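Local atomic coordinates of hyaluronidase (Thermobaculum terrenum, PDB entry 5DIY), a protein that probably acts as a family 84 hexosaminidase, an O-GlcNAc hydrolase that removes N-acetylglucosamine from modified proteins. Residues C[88-93]-C[139-144]; C[114-119]-C[143-148]; C[159-164]-C[186-191]. One frame throughout, in Å; residues are numbered along the deposited sequence.

Interaction 1 (C[88-93]-C[139-144]); sequences LVYSSE and EAQADF
Two hydroxyls lie within bonding distance of Gln141 NE2, one of them weakly bound. The weak but nearly straight hydrogen bond goes to Tyr90 OH (NE2 to OH 3.4 Å, 166° at the hydrogen) and the second bond to Thr166 OG1, while the other end of the amide, OE1, pairs with Tyr176 OH. A glutamine suits this buried place because its two amide ends have polar partners and its aliphatic part packs. The glutamine side chain runs alongside Tyr90, pointing the same way, and Gln141 CG lies 3.6 Å from Tyr90 CE1. Ala140 CB comes obliquely to Tyr90 CG at 3.7 Å, its small methyl bringing the ring close to the helix backbone. The contact lies in the TIM-barrel domain, where the loop 88-93, between strand 77-82 and helix 93-108, meets helix 137-153. The loop makes a type I turn, closed by Ser92 N to Val89 O, and Ser92 then serves as N-cap of the next helix. Phe144 CB meets the edge of the Tyr90 ring. Beyond it, a chi1 of -176° swings the Phe144 ring out to Leu88, which approaches from the opposite direction: Leu88 CD2 sits almost on the normal of the ring, 3.7 Å from the centroid, a CH-pi contact for which a branched leucine end is well shaped. At the ring edge, Phe144 CD1 lies 3.6 Å from Tyr90 O.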
loop_
_atom_site.group_PDB
_atom_site.type_symbol
_atom_site.label_atom_id
_atom_site.label_comp_id
_atom_site.label_asym_id
_atom_site.label_seq_id
_atom_site.Cartn_x
_atom_site.Cartn_y
_atom_site.Cartn_z
ATOM N N LEU C 88 -8.646 -10.842 -24.741
ATOM C CA LEU C 88 -9.956 -10.550 -25.341
ATOM C C LEU C 88 -9.824 -10.124 -26.799
ATOM O O LEU C 88 -8.997 -9.278 -27.127
ATOM C CB LEU C 88 -10.688 -9.443 -24.567
ATOM C CG LEU C 88 -11.990 -8.859 -25.137
ATOM C CD1 LEU C 88 -13.044 -9.941 -25.288
ATOM C CD2 LEU C 88 -12.509 -7.738 -24.249
ATOM N N VAL C 89 -10.651 -10.720 -27.654
ATOM C CA VAL C 89 -10.883 -10.220 -29.004
ATOM C C VAL C 89 -12.093 -9.286 -28.901
ATOM O O VAL C 89 -13.236 -9.743 -28.829
ATOM C CB VAL C 89 -11.135 -11.361 -30.020
ATOM C CG1 VAL C 89 -11.104 -10.821 -31.447
ATOM C CG2 VAL C 89 -10.103 -12.470 -29.849
ATOM N N TYR C 90 -11.824 -7.981 -28.873
ATOM C CA TYR C 90 -12.859 -6.962 -28.655
ATOM C C TYR C 90 -14.018 -7.029 -29.658
ATOM O O TYR C 90 -15.175 -6.898 -29.270
ATOM C CB TYR C 90 -12.244 -5.557 -28.666
ATOM C CG TYR C 90 -11.361 -5.260 -27.474
ATOM C CD1 TYR C 90 -11.913 -4.877 -26.253
ATOM C CD2 TYR C 90 -9.971 -5.364 -27.563
ATOM C CE1 TYR C 90 -11.112 -4.606 -25.159
ATOM C CE2 TYR C 90 -9.161 -5.094 -26.474
ATOM C CZ TYR C 90 -9.734 -4.716 -25.272
ATOM O OH TYR C 90 -8.934 -4.446 -24.187
ATOM N N SER C 91 -13.697 -7.253 -30.934
ATOM C CA SER C 91 -14.698 -7.284 -32.016
ATOM C C SER C 91 -15.488 -8.593 -32.124
ATOM O O SER C 91 -16.481 -8.641 -32.855
ATOM C CB SER C 91 -14.033 -6.986 -33.368
ATOM O OG SER C 91 -13.030 -7.942 -33.664
ATOM N N SER C 92 -15.060 -9.638 -31.413
ATOM C CA SER C 92 -15.679 -10.963 -31.523
ATOM C C SER C 92 -16.985 -11.044 -30.758
ATOM O O SER C 92 -17.001 -10.892 -29.535
ATOM C CB SER C 92 -14.738 -12.052 -31.002
ATOM O OG SER C 92 -15.414 -13.291 -30.871
ATOM N N GLU C 93 -18.067 -11.330 -31.480
ATOM C CA GLU C 93 -19.384 -11.556 -30.877
ATOM C C GLU C 93 -19.359 -12.720 -29.876
ATOM O O GLU C 93 -19.980 -12.639 -28.821
ATOM C CB GLU C 93 -20.444 -11.795 -31.967
ATOM C CG GLU C 93 -20.766 -10.548 -32.788
ATOM C CD GLU C 93 -21.761 -10.791 -33.923
ATOM O OE1 GLU C 93 -21.643 -11.813 -34.635
ATOM O OE2 GLU C 93 -22.658 -9.941 -34.122
ATOM N N GLU C 139 -11.104 2.821 -28.697
ATOM C CA GLU C 139 -12.286 2.598 -29.542
ATOM C C GLU C 139 -12.809 1.180 -29.369
ATOM O O GLU C 139 -14.021 0.964 -29.269
ATOM C CB GLU C 139 -11.976 2.855 -31.028
ATOM C CG GLU C 139 -12.189 4.296 -31.474
ATOM C CD GLU C 139 -11.796 4.547 -32.930
ATOM O OE1 GLU C 139 -11.573 5.726 -33.277
ATOM O OE2 GLU C 139 -11.708 3.582 -33.729
ATOM N N ALA C 140 -11.890 0.216 -29.351
ATOM C CA ALA C 140 -12.244 -1.190 -29.177
ATOM C C ALA C 140 -12.939 -1.389 -27.832
ATOM O O ALA C 140 -14.032 -1.944 -27.772
ATOM C CB ALA C 140 -11.005 -2.068 -29.267
ATOM N N GLN C 141 -12.294 -0.898 -26.772
ATOM C CA GLN C 141 -12.822 -0.982 -25.406
ATOM C C GLN C 141 -14.179 -0.300 -25.249
ATOM O O GLN C 141 -15.095 -0.870 -24.648
ATOM C CB GLN C 141 -11.824 -0.367 -24.416
ATOM C CG GLN C 141 -10.581 -1.217 -24.224
ATOM C CD GLN C 141 -9.529 -0.562 -23.351
ATOM O OE1 GLN C 141 -9.612 0.621 -23.029
ATOM N NE2 GLN C 141 -8.533 -1.342 -22.953
ATOM N N ALA C 142 -14.301 0.916 -25.781
ATOM C CA ALA C 142 -15.557 1.666 -25.705
ATOM C C ALA C 142 -16.703 0.905 -26.376
ATOM O O ALA C 142 -17.797 0.812 -25.817
ATOM C CB ALA C 142 -15.399 3.050 -26.325
ATOM N N ASP C 143 -16.435 0.355 -27.562
ATOM C CA ASP C 143 -17.425 -0.433 -28.304
ATOM C C ASP C 143 -17.780 -1.736 -27.589
ATOM O O ASP C 143 -18.950 -2.127 -27.543
ATOM C CB ASP C 143 -16.930 -0.737 -29.725
ATOM C CG ASP C 143 -17.888 -1.634 -30.494
ATOM O OD1 ASP C 143 -19.102 -1.339 -30.493
ATOM O OD2 ASP C 143 -17.434 -2.645 -31.070
ATOM N N PHE C 144 -16.774 -2.411 -27.042
ATOM C CA PHE C 144 -17.016 -3.621 -26.262
ATOM C C PHE C 144 -17.891 -3.329 -25.042
ATOM O O PHE C 144 -18.885 -4.018 -24.807
ATOM C CB PHE C 144 -15.701 -4.254 -25.817
ATOM C CG PHE C 144 -15.876 -5.556 -25.097
ATOM C CD1 PHE C 144 -16.167 -6.709 -25.802
ATOM C CD2 PHE C 144 -15.760 -5.631 -23.713
ATOM C CE1 PHE C 144 -16.331 -7.923 -25.150
ATOM C CE2 PHE C 144 -15.921 -6.838 -23.052
ATOM C CZ PHE C 144 -16.208 -7.986 -23.772
#

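Interaction 2 (C[114-119]-C[143-148]); sequences IGIFFD and DFLTRV. With NAG (2-acetamido-2-deoxy-beta-D-glucopyranose), chain E.
Leu145 CD2 rests against the side of Ile116, 3.8 Å from its CB and equally near CG2 and CD1, the two side chains sliding past each other in opposite directions. The beta-branched isoleucine offers a broad flank from the strand, over which the forked end of leucine fits. Because the Ile116 chain is fully extended at its end (chi2 -179°), CD1 also meets Val148 CG1 tip to tip at 3.9 Å. Just past the strand, Phe118 widens the apolar surface: its CE2 is 4.0 Å from Leu145 CD1, and Phe144 CD2 approaches the edge of its ring, near the plane. Behind these first contacts lie others within the helix. Val148 CG2 lies over one face of Phe144, toward the rim, a turn away. On another side of the helix, Arg147 NH2 forms a salt bridge with Asp143 OD2 (3.2 Å), meeting the oxygen from above the carboxylate plane. The residue after Phe118 serves the sugar site: Asp119 OD2 takes a nearly straight hydrogen bond from the N-acetylglucosamine N2 (3.0 Å), and Lys43 forms a salt bridge with the same oxygen. The packing thus lies behind the residue that binds the sugar. In the barrel, strand 113-117 runs between strands 77-82 and 160-164, and helix 137-153 covers its outer side, with Leu99 and Leu96 of helix 93-108 against Phe144 and Val148.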
loop_
_atom_site.group_PDB
_atom_site.type_symbol
_atom_site.label_atom_id
_atom_site.label_comp_id
_atom_site.label_asym_id
_atom_site.label_seq_id
_atom_site.Cartn_x
_atom_site.Cartn_y
_atom_site.Cartn_z
ATOM N N ILE C 114 -21.093 -4.629 -12.113
ATOM C CA ILE C 114 -20.080 -5.471 -12.723
ATOM C C ILE C 114 -18.868 -4.608 -13.032
ATOM O O ILE C 114 -19.003 -3.525 -13.598
ATOM C CB ILE C 114 -20.611 -6.140 -14.017
ATOM C CG1 ILE C 114 -21.840 -7.026 -13.722
ATOM C CG2 ILE C 114 -19.515 -6.946 -14.714
ATOM C CD1 ILE C 114 -21.565 -8.283 -12.917
ATOM N N GLY C 115 -17.690 -5.090 -12.641
ATOM C CA GLY C 115 -16.418 -4.446 -12.972
ATOM C C GLY C 115 -15.799 -5.085 -14.202
ATOM O O GLY C 115 -15.713 -6.307 -14.281
ATOM N N ILE C 116 -15.378 -4.277 -15.172
ATOM C CA ILE C 116 -14.646 -4.796 -16.338
ATOM C C ILE C 116 -13.352 -3.992 -16.474
ATOM O O ILE C 116 -13.376 -2.833 -16.904
ATOM C CB ILE C 116 -15.489 -4.762 -17.639
ATOM C CG1 ILE C 116 -16.844 -5.452 -17.411
ATOM C CG2 ILE C 116 -14.741 -5.452 -18.776
ATOM C CD1 ILE C 116 -17.746 -5.501 -18.625
ATOM N N PHE C 117 -12.226 -4.610 -16.107
ATOM C CA PHE C 117 -10.955 -3.879 -15.967
ATOM C C PHE C 117 -9.978 -4.190 -17.085
ATOM O O PHE C 117 -9.890 -5.335 -17.524
ATOM C CB PHE C 117 -10.298 -4.162 -14.611
ATOM C CG PHE C 117 -11.169 -3.865 -13.407
ATOM C CD1 PHE C 117 -12.226 -2.949 -13.457
ATOM C CD2 PHE C 117 -10.893 -4.478 -12.195
ATOM C CE1 PHE C 117 -12.997 -2.694 -12.340
ATOM C CE2 PHE C 117 -11.658 -4.221 -11.073
ATOM C CZ PHE C 117 -12.712 -3.332 -11.144
ATOM N N PHE C 118 -9.259 -3.154 -17.534
ATOM C CA PHE C 118 -8.251 -3.257 -18.597
ATOM C C PHE C 118 -6.900 -2.673 -18.161
ATOM O O PHE C 118 -6.098 -2.248 -18.997
ATOM C CB PHE C 118 -8.758 -2.551 -19.861
ATOM C CG PHE C 118 -10.061 -3.095 -20.369
ATOM C CD1 PHE C 118 -10.085 -4.224 -21.177
ATOM C CD2 PHE C 118 -11.263 -2.507 -20.008
ATOM C CE1 PHE C 118 -11.288 -4.751 -21.628
ATOM C CE2 PHE C 118 -12.468 -3.024 -20.458
ATOM C CZ PHE C 118 -12.482 -4.147 -21.272
ATOM N N ASP C 119 -6.651 -2.651 -16.852
ATOM C CA ASP C 119 -5.343 -2.253 -16.323
ATOM C C ASP C 119 -4.292 -3.331 -16.578
ATOM O O ASP C 119 -4.606 -4.518 -16.573
ATOM C CB ASP C 119 -5.418 -1.957 -14.821
ATOM C CG ASP C 119 -5.940 -3.136 -14.007
ATOM O OD1 ASP C 119 -7.062 -3.601 -14.290
ATOM O OD2 ASP C 119 -5.235 -3.576 -13.081
ATOM N N ASP C 143 -16.435 0.355 -27.562
ATOM C CA ASP C 143 -17.425 -0.433 -28.304
ATOM C C ASP C 143 -17.780 -1.736 -27.589
ATOM O O ASP C 143 -18.950 -2.127 -27.543
ATOM C CB ASP C 143 -16.930 -0.737 -29.725
ATOM C CG ASP C 143 -17.888 -1.634 -30.494
ATOM O OD1 ASP C 143 -19.102 -1.339 -30.493
ATOM O OD2 ASP C 143 -17.434 -2.645 -31.070
ATOM N N PHE C 144 -16.774 -2.411 -27.042
ATOM C CA PHE C 144 -17.016 -3.621 -26.262
ATOM C C PHE C 144 -17.891 -3.329 -25.042
ATOM O O PHE C 144 -18.885 -4.018 -24.807
ATOM C CB PHE C 144 -15.701 -4.254 -25.817
ATOM C CG PHE C 144 -15.876 -5.556 -25.097
ATOM C CD1 PHE C 144 -16.167 -6.709 -25.802
ATOM C CD2 PHE C 144 -15.760 -5.631 -23.713
ATOM C CE1 PHE C 144 -16.331 -7.923 -25.150
ATOM C CE2 PHE C 144 -15.921 -6.838 -23.052
ATOM C CZ PHE C 144 -16.208 -7.986 -23.772
ATOM N N LEU C 145 -17.519 -2.308 -24.277
ATOM C CA LEU C 145 -18.245 -1.978 -23.044
ATOM C C LEU C 145 -19.664 -1.496 -23.321
ATOM O O LEU C 145 -20.589 -1.840 -22.579
ATOM C CB LEU C 145 -17.469 -0.953 -22.207
ATOM C CG LEU C 145 -16.163 -1.493 -21.607
ATOM C CD1 LEU C 145 -15.293 -0.344 -21.125
ATOM C CD2 LEU C 145 -16.436 -2.485 -20.482
ATOM N N THR C 146 -19.831 -0.715 -24.392
ATOM C CA THR C 146 -21.161 -0.300 -24.862
ATOM C C THR C 146 -22.044 -1.511 -25.138
ATOM O O THR C 146 -23.181 -1.572 -24.660
ATOM C CB THR C 146 -21.069 0.559 -26.143
ATOM O OG1 THR C 146 -20.272 1.722 -25.886
ATOM C CG2 THR C 146 -22.480 0.994 -26.636
ATOM N N ARG C 147 -21.505 -2.475 -25.886
ATOM C CA ARG C 147 -22.240 -3.705 -26.225
ATOM C C ARG C 147 -22.546 -4.585 -25.010
ATOM O O ARG C 147 -23.617 -5.196 -24.949
ATOM C CB ARG C 147 -21.519 -4.516 -27.314
ATOM C CG ARG C 147 -21.761 -3.972 -28.716
ATOM C CD ARG C 147 -21.196 -4.876 -29.798
ATOM N NE ARG C 147 -19.736 -4.800 -29.852
ATOM C CZ ARG C 147 -18.874 -5.784 -29.568
ATOM N NH1 ARG C 147 -19.278 -7.000 -29.216
ATOM N NH2 ARG C 147 -17.566 -5.543 -29.663
ATOM N N VAL C 148 -21.631 -4.640 -24.042
ATOM C CA VAL C 148 -21.895 -5.395 -22.807
ATOM C C VAL C 148 -23.033 -4.725 -22.023
ATOM O O VAL C 148 -23.929 -5.415 -21.540
ATOM C CB VAL C 148 -20.631 -5.590 -21.922
ATOM C CG1 VAL C 148 -20.984 -6.263 -20.597
ATOM C CG2 VAL C 148 -19.572 -6.416 -22.656
HETATM C C1 NAG E . -1.520 -1.736 -10.345
HETATM C C2 NAG E . -2.805 -2.589 -10.336
HETATM C C3 NAG E . -3.221 -3.084 -8.948
HETATM C C4 NAG E . -2.015 -3.163 -8.027
HETATM C C5 NAG E . -1.447 -1.763 -7.858
HETATM C C6 NAG E . -0.208 -1.723 -6.948
HETATM C C7 NAG E . -4.413 -0.732 -10.635
HETATM C C8 NAG E . -5.555 -0.238 -11.479
HETATM N N2 NAG E . -3.904 -1.906 -11.010
HETATM O O3 NAG E . -3.837 -4.370 -9.080
HETATM O O4 NAG E . -2.406 -3.644 -6.741
HETATM O O5 NAG E . -1.173 -1.113 -9.103
HETATM O O6 NAG E . 0.804 -2.636 -7.379
HETATM O O7 NAG E . -3.989 -0.088 -9.685
#

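Interaction 3 (C[159-164]-C[186-191]); sequences PQIIMC and KNIDVF
Ile162 and Asp189 pair as parallel neighbours, as do Met163 and Val190, where strands 160-164 and 189-192 lie side by side in the TIM barrel, joined through helix 175-183 as a beta-alpha-beta crossover. Three backbone bonds knit the tight part: Asp189 N to Ile161 O (2.9 Å), Met163 N to Asp189 O (2.8 Å) and Phe191 N to Met163 O (2.9 Å). Asp189 CB adds to it, 3.7 Å from Ile162 CG1. On the outer face, Met163 and Val190 point the same way, Met163 CG 4.0 Å from Val190 CG2. The methionine chain, bent at chi2 and chi3, is supple enough to fit against Leu145 of the covering helix 137-153. Beta-branched Ile161, Ile162 and Val190 are well suited to extended strands; Ile188, just before its strand, offers an apolar branch to Ile161, their CG2 methyls 4.1 Å apart. Ahead of strand 189-192 the contact loosens: Asn187, polar and exposed, hardly touches the other strand, its side chain staying well away. The opposite end is buried near the sugar: Cys164, slim enough to sit beside the bound N-acetylglucosamine, touches Phe191 CB with its SG. Phe191 also meets Trp221 edge-to-face. Ile162, its CG1 turned away from its own backbone N at chi1 -177°, lays CD1 over one face of the Phe191 ring, toward the rim, in a CH-pi contact 3.6 Å from the centroid.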
loop_
_atom_site.group_PDB
_atom_site.type_symbol
_atom_site.label_atom_id
_atom_site.label_comp_id
_atom_site.label_asym_id
_atom_site.label_seq_id
_atom_site.Cartn_x
_atom_site.Cartn_y
_atom_site.Cartn_z
ATOM N N PRO C 159 -28.577 -2.181 -14.592
ATOM C CA PRO C 159 -27.202 -2.659 -14.517
ATOM C C PRO C 159 -26.243 -1.480 -14.443
ATOM O O PRO C 159 -26.578 -0.375 -14.889
ATOM C CB PRO C 159 -27.026 -3.425 -15.826
ATOM C CG PRO C 159 -27.948 -2.740 -16.771
ATOM C CD PRO C 159 -29.136 -2.336 -15.948
ATOM N N GLN C 160 -25.078 -1.718 -13.853
ATOM C CA GLN C 160 -24.038 -0.705 -13.728
ATOM C C GLN C 160 -22.707 -1.339 -14.037
ATOM O O GLN C 160 -22.396 -2.414 -13.517
ATOM C CB GLN C 160 -24.012 -0.130 -12.315
ATOM C CG GLN C 160 -25.130 0.857 -12.048
ATOM C CD GLN C 160 -25.195 1.297 -10.603
ATOM O OE1 GLN C 160 -24.824 0.552 -9.695
ATOM N NE2 GLN C 160 -25.683 2.513 -10.379
ATOM N N ILE C 161 -21.935 -0.676 -14.887
ATOM C CA ILE C 161 -20.589 -1.099 -15.199
ATOM C C ILE C 161 -19.622 -0.041 -14.681
ATOM O O ILE C 161 -19.819 1.160 -14.879
ATOM C CB ILE C 161 -20.376 -1.334 -16.713
ATOM C CG1 ILE C 161 -21.246 -2.500 -17.196
ATOM C CG2 ILE C 161 -18.897 -1.630 -17.015
ATOM C CD1 ILE C 161 -21.349 -2.615 -18.706
ATOM N N ILE C 162 -18.579 -0.512 -14.010
ATOM C CA ILE C 162 -17.417 0.307 -13.692
ATOM C C ILE C 162 -16.250 -0.314 -14.461
ATOM O O ILE C 162 -16.064 -1.530 -14.449
ATOM C CB ILE C 162 -17.161 0.439 -12.164
ATOM C CG1 ILE C 162 -15.977 1.380 -11.898
ATOM C CG2 ILE C 162 -16.930 -0.910 -11.490
ATOM C CD1 ILE C 162 -15.946 1.940 -10.494
ATOM N N MET C 163 -15.509 0.514 -15.184
ATOM C CA MET C 163 -14.388 0.026 -15.970
ATOM C C MET C 163 -13.102 0.654 -15.466
ATOM O O MET C 163 -13.115 1.768 -14.938
ATOM C CB MET C 163 -14.602 0.286 -17.474
ATOM C CG MET C 163 -14.434 1.729 -17.954
ATOM S SD MET C 163 -12.736 2.227 -18.346
ATOM C CE MET C 163 -12.405 1.252 -19.814
ATOM N N CYS C 164 -12.000 -0.076 -15.621
ATOM C CA CYS C 164 -10.668 0.459 -15.364
ATOM C C CYS C 164 -9.975 0.623 -16.708
ATOM O O CYS C 164 -9.835 -0.351 -17.447
ATOM C CB CYS C 164 -9.842 -0.447 -14.450
ATOM S SG CYS C 164 -8.282 0.328 -13.929
ATOM N N LYS C 186 -22.287 7.613 -20.675
ATOM C CA LYS C 186 -21.913 8.466 -19.529
ATOM C C LYS C 186 -22.072 7.789 -18.172
ATOM O O LYS C 186 -21.339 8.109 -17.237
ATOM C CB LYS C 186 -22.720 9.777 -19.507
ATOM C CG LYS C 186 -22.593 10.669 -20.732
ATOM C CD LYS C 186 -21.186 11.201 -20.959
ATOM C CE LYS C 186 -21.144 12.117 -22.176
ATOM N NZ LYS C 186 -19.908 11.925 -22.984
ATOM N N ASN C 187 -23.024 6.868 -18.069
ATOM C CA ASN C 187 -23.305 6.179 -16.816
ATOM C C ASN C 187 -22.405 4.964 -16.527
ATOM O O ASN C 187 -22.552 4.333 -15.481
ATOM C CB ASN C 187 -24.789 5.797 -16.767
ATOM C CG ASN C 187 -25.707 7.020 -16.810
ATOM O OD1 ASN C 187 -25.364 8.103 -16.320
ATOM N ND2 ASN C 187 -26.889 6.846 -17.386
ATOM N N ILE C 188 -21.494 4.633 -17.449
ATOM C CA ILE C 188 -20.411 3.697 -17.165
ATOM C C ILE C 188 -19.364 4.454 -16.344
ATOM O O ILE C 188 -18.868 5.503 -16.770
ATOM C CB ILE C 188 -19.791 3.105 -18.455
ATOM C CG1 ILE C 188 -20.852 2.259 -19.179
ATOM C CG2 ILE C 188 -18.536 2.290 -18.125
ATOM C CD1 ILE C 188 -20.375 1.520 -20.415
ATOM N N ASP C 189 -19.064 3.938 -15.157
ATOM C CA ASP C 189 -18.083 4.560 -14.263
ATOM C C ASP C 189 -16.668 4.235 -14.736
ATOM O O ASP C 189 -16.440 3.189 -15.340
ATOM C CB ASP C 189 -18.303 4.103 -12.819
ATOM C CG ASP C 189 -19.484 4.801 -12.159
ATOM O OD1 ASP C 189 -19.499 6.042 -12.122
ATOM O OD2 ASP C 189 -20.395 4.115 -11.660
ATOM N N VAL C 190 -15.728 5.144 -14.472
ATOM C CA VAL C 190 -14.343 4.991 -14.936
ATOM C C VAL C 190 -13.360 5.210 -13.789
ATOM O O VAL C 190 -13.365 6.261 -13.147
ATOM C CB VAL C 190 -14.018 5.958 -16.095
ATOM C CG1 VAL C 190 -12.553 5.842 -16.514
ATOM C CG2 VAL C 190 -14.937 5.681 -17.279
ATOM N N PHE C 191 -12.512 4.209 -13.560
ATOM C CA PHE C 191 -11.509 4.256 -12.492
ATOM C C PHE C 191 -10.311 5.122 -12.865
ATOM O O PHE C 191 -10.015 5.347 -14.042
ATOM C CB PHE C 191 -11.006 2.846 -12.131
ATOM C CG PHE C 191 -11.766 2.173 -11.017
ATOM C CD1 PHE C 191 -11.961 2.814 -9.799
ATOM C CD2 PHE C 191 -12.222 0.867 -11.162
ATOM C CE1 PHE C 191 -12.627 2.189 -8.764
ATOM C CE2 PHE C 191 -12.889 0.231 -10.126
ATOM C CZ PHE C 191 -13.093 0.899 -8.926
#

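Overall arrangement
All three contacts lie in one TIM barrel, on the same side of the chain's centre. Interactions 1 and 2 share helix 137-153, including Asp143 and Phe144, with centres 9 Å apart; Arg147 NH2 to Tyr90 O (2.8 Å) ties them together. Interactions 2 and 3, 8 Å apart, are joined through the sheet, where strands 113-117 and 160-164 are neighbours: Ile116 N meets Ile162 O and Phe118 N meets Cys164 O. Interactions 1 and 3 are 16 Å apart and do not touch. Along the chain, interactions 1 and 2 both close before interaction 3 opens. Together they lead from an outer loop through a covering helix to the end of strand 160-164, with Cys164, and the loop after strand 113-117, with Asp119, beside the sugar.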